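Long-range contact in flavohemoprotein (Vibrio cholerae O1 biovar El Tor, PDB 4EH1), which probably converts nitric oxide to nitrate with oxygen and NAD(P)H, this chain being the reductase part that carries FAD and the nicotinamide-nucleotide site: residues A[19-24]-A[70-75]. Numbering follows the deposited sequence.
Sequences TSFVLV and ISVKRE. With FAD (flavin-adenine dinucleotide), chain C.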
loop_
_atom_site.group_PDB
_atom_site.type_symbol
_atom_site.label_atom_id
_atom_site.label_comp_id
_atom_site.label_asym_id
_atom_site.label_seq_id
_atom_site.Cartn_x
_atom_site.Cartn_y
_atom_site.Cartn_z
ATOM N N THR A 19 -7.117 2.166 -0.484
ATOM C CA THR A 19 -5.753 2.369 -0.030
ATOM C C THR A 19 -5.738 3.354 1.145
ATOM O O THR A 19 -6.420 4.383 1.103
ATOM C CB THR A 19 -4.880 2.856 -1.215
ATOM O OG1 THR A 19 -4.628 1.727 -2.073
ATOM C CG2 THR A 19 -3.508 3.458 -0.720
ATOM N N SER A 20 -5.002 3.019 2.211
ATOM C CA SER A 20 -4.907 3.905 3.374
ATOM C C SER A 20 -3.714 4.869 3.244
ATOM O O SER A 20 -2.700 4.532 2.636
ATOM C CB SER A 20 -4.732 3.114 4.682
ATOM O OG SER A 20 -5.944 2.634 5.194
ATOM N N PHE A 21 -3.833 6.040 3.859
ATOM C CA PHE A 21 -2.730 6.993 3.945
ATOM C C PHE A 21 -2.562 7.406 5.399
ATOM O O PHE A 21 -3.504 7.880 6.022
ATOM C CB PHE A 21 -3.042 8.267 3.149
ATOM C CG PHE A 21 -3.229 8.038 1.673
ATOM C CD1 PHE A 21 -2.242 8.420 0.771
ATOM C CD2 PHE A 21 -4.403 7.440 1.183
ATOM C CE1 PHE A 21 -2.419 8.208 -0.615
ATOM C CE2 PHE A 21 -4.579 7.235 -0.186
ATOM C CZ PHE A 21 -3.582 7.625 -1.085
ATOM N N VAL A 22 -1.359 7.258 5.918
ATOM C CA VAL A 22 -1.043 7.770 7.230
ATOM C C VAL A 22 -0.353 9.112 7.060
ATOM O O VAL A 22 0.686 9.212 6.419
ATOM C CB VAL A 22 -0.100 6.808 8.004
ATOM C CG1 VAL A 22 0.295 7.425 9.357
ATOM C CG2 VAL A 22 -0.756 5.449 8.206
ATOM N N LEU A 23 -0.933 10.147 7.653
ATOM C CA LEU A 23 -0.492 11.499 7.416
ATOM C C LEU A 23 0.033 12.163 8.689
ATOM O O LEU A 23 -0.593 12.096 9.744
ATOM C CB LEU A 23 -1.658 12.319 6.883
ATOM C CG LEU A 23 -2.335 11.729 5.648
ATOM C CD1 LEU A 23 -3.797 12.160 5.563
ATOM C CD2 LEU A 23 -1.573 12.214 4.439
ATOM N N VAL A 24 1.164 12.839 8.571
ATOM C CA VAL A 24 1.719 13.583 9.692
ATOM C C VAL A 24 1.922 15.055 9.311
ATOM O O VAL A 24 2.229 15.375 8.163
ATOM C CB VAL A 24 3.049 12.976 10.140
ATOM C CG1 VAL A 24 2.863 11.504 10.540
ATOM C CG2 VAL A 24 4.034 13.079 9.030
ATOM N N ILE A 70 -6.365 7.908 6.918
ATOM C CA ILE A 70 -7.604 7.864 6.139
ATOM C C ILE A 70 -7.515 6.715 5.141
ATOM O O ILE A 70 -6.420 6.232 4.834
ATOM C CB ILE A 70 -7.832 9.144 5.346
ATOM C CG1 ILE A 70 -6.654 9.374 4.409
ATOM C CG2 ILE A 70 -8.092 10.383 6.288
ATOM C CD1 ILE A 70 -6.953 10.500 3.385
ATOM N N SER A 71 -8.662 6.296 4.620
ATOM C CA SER A 71 -8.726 5.147 3.716
ATOM C C SER A 71 -9.660 5.485 2.562
ATOM O O SER A 71 -10.863 5.741 2.757
ATOM C CB SER A 71 -9.237 3.907 4.448
ATOM O OG SER A 71 -8.503 3.699 5.658
ATOM N N VAL A 72 -9.093 5.430 1.363
ATOM C CA VAL A 72 -9.646 6.091 0.211
ATOM C C VAL A 72 -9.996 5.091 -0.898
ATOM O O VAL A 72 -9.145 4.346 -1.388
ATOM C CB VAL A 72 -8.618 7.116 -0.322
ATOM C CG1 VAL A 72 -9.083 7.674 -1.646
ATOM C CG2 VAL A 72 -8.327 8.225 0.760
ATOM N N LYS A 73 -11.264 5.062 -1.272
ATOM C CA LYS A 73 -11.682 4.187 -2.352
ATOM C C LYS A 73 -11.508 4.861 -3.724
ATOM O O LYS A 73 -12.018 5.950 -3.946
ATOM C CB LYS A 73 -13.123 3.761 -2.181
ATOM C CG LYS A 73 -13.485 2.721 -3.268
ATOM C CD LYS A 73 -14.957 2.390 -3.358
ATOM C CE LYS A 73 -15.234 1.751 -4.741
ATOM N NZ LYS A 73 -16.607 1.243 -4.917
ATOM N N ARG A 74 -10.760 4.212 -4.602
ATOM C CA ARG A 74 -10.672 4.569 -6.019
ATOM C C ARG A 74 -12.103 4.578 -6.581
ATOM O O ARG A 74 -12.684 3.515 -6.787
ATOM C CB ARG A 74 -9.843 3.487 -6.732
ATOM C CG ARG A 74 -9.024 3.928 -7.927
ATOM C CD ARG A 74 -7.667 3.192 -7.996
ATOM N NE ARG A 74 -7.746 1.807 -8.449
ATOM C CZ ARG A 74 -7.330 0.748 -7.750
ATOM N NH1 ARG A 74 -6.783 0.886 -6.539
ATOM N NH2 ARG A 74 -7.451 -0.463 -8.269
ATOM N N GLU A 75 -12.696 5.752 -6.789
ATOM C CA GLU A 75 -14.101 5.776 -7.228
ATOM C C GLU A 75 -14.263 5.741 -8.745
ATOM O O GLU A 75 -13.412 6.220 -9.482
ATOM C CB GLU A 75 -14.911 6.925 -6.600
ATOM C CG GLU A 75 -16.437 6.768 -6.841
ATOM C CD GLU A 75 -17.317 7.682 -5.984
ATOM O OE1 GLU A 75 -17.141 7.696 -4.739
ATOM O OE2 GLU A 75 -18.196 8.376 -6.556
HETATM P PA FAD C . -15.499 12.866 -8.213
HETATM O O1A FAD C . -16.036 13.852 -7.324
HETATM O O2A FAD C . -14.638 13.210 -9.293
HETATM O O5B FAD C . -16.701 12.139 -8.856
HETATM C C5B FAD C . -17.898 11.954 -8.144
HETATM C C4B FAD C . -18.905 11.077 -8.865
HETATM O O4B FAD C . -19.497 11.758 -9.954
HETATM C C3B FAD C . -18.211 9.872 -9.423
HETATM O O3B FAD C . -19.099 8.786 -9.354
HETATM C C2B FAD C . -17.984 10.224 -10.854
HETATM O O2B FAD C . -18.010 9.036 -11.582
HETATM C C1B FAD C . -19.119 11.153 -11.167
HETATM N N9A FAD C . -18.657 12.178 -12.097
HETATM C C8A FAD C . -17.556 12.890 -12.003
HETATM N N7A FAD C . -17.426 13.721 -13.037
HETATM C C5A FAD C . -18.466 13.530 -13.816
HETATM C C6A FAD C . -18.927 14.088 -15.079
HETATM N N6A FAD C . -18.234 15.040 -15.717
HETATM N N1A FAD C . -20.056 13.598 -15.558
HETATM C C2A FAD C . -20.740 12.668 -14.931
HETATM N N3A FAD C . -20.382 12.118 -13.790
HETATM C C4A FAD C . -19.268 12.500 -13.197
HETATM N N1 FAD C . -14.492 8.433 0.591
HETATM C C2 FAD C . -13.566 7.543 0.943
HETATM O O2 FAD C . -12.965 6.968 0.072
HETATM N N3 FAD C . -13.255 7.265 2.197
HETATM C C4 FAD C . -13.833 7.849 3.202
HETATM O O4 FAD C . -13.498 7.553 4.319
HETATM C C4X FAD C . -14.879 8.834 2.904
HETATM N N5 FAD C . -15.528 9.461 3.856
HETATM C C5X FAD C . -16.473 10.335 3.568
HETATM C C6 FAD C . -17.115 10.953 4.593
HETATM C C7 FAD C . -18.099 11.857 4.335
HETATM C C7M FAD C . -18.806 12.530 5.449
HETATM C C8 FAD C . -18.453 12.178 2.961
HETATM C C8M FAD C . -19.519 13.178 2.722
HETATM C C9 FAD C . -17.808 11.565 1.923
HETATM C C9A FAD C . -16.829 10.643 2.183
HETATM N N10 FAD C . -16.163 10.004 1.150
HETATM C C10 FAD C . -15.182 9.089 1.498
HETATM C "C1'" FAD C . -16.467 10.320 -0.240
HETATM C "C2'" FAD C . -15.371 11.220 -0.812
HETATM O "O2'" FAD C . -15.289 12.476 -0.177
HETATM C "C3'" FAD C . -15.489 11.570 -2.280
HETATM O "O3'" FAD C . -16.763 12.064 -2.591
HETATM C "C4'" FAD C . -15.062 10.471 -3.235
HETATM O "O4'" FAD C . -13.746 10.088 -2.915
HETATM C "C5'" FAD C . -15.160 10.852 -4.708
HETATM O "O5'" FAD C . -14.350 11.926 -5.082
HETATM P P FAD C . -13.589 12.002 -6.416
HETATM O O1P FAD C . -13.066 13.326 -6.500
HETATM O O2P FAD C . -12.694 10.912 -6.475
HETATM O O3P FAD C . -14.726 11.770 -7.436
#
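Four backbone hydrogen bonds zip strand 19-24 to strand 70-73 antiparallel, two for the pair Thr19–Val72 and two for Phe21–Ile70; the shortest runs from Phe21 N to Ile70 O, 2.8 Å. Between them lies the non-hydrogen-bonded pair Ser20–Ser71, whose side chains share one face of the sheet. Their OG atoms meet tip to tip at 2.8 Å, close enough for a hydrogen bond; Glu14 bonded to Ser20 OG and Ser60 to Ser71 OG satisfy these buried hydroxyls.

The opposite face carries the apolar contacts. With CG beside its own backbone N (chi1 -62°), the Phe21 ring meets Val72 at a slant, with CE2 4.0 Å from Val72 CG2. Ile70 CG1 touches both Phe21 CB, at 4.0 Å, and Leu23 CD1, at 4.2 Å. Leu89 of helix 84-92 also packs on Phe21, and Ile42 on Ile70 and Leu23.

The outer edge of strand 70-73 grips the flavin. Ser71 O accepts from FAD N3 at 2.9 Å, and Lys73 N donates almost straight (170°) to FAD O2. Past the strand end, Glu75 OE2 accepts from O3B of the adenosine ribose of FAD, 3.0 Å away. Such edge-strand pairing with the isoalloxazine pyrimidine belongs to the FAD-binding barrel of ferredoxin reductase-type flavoproteins.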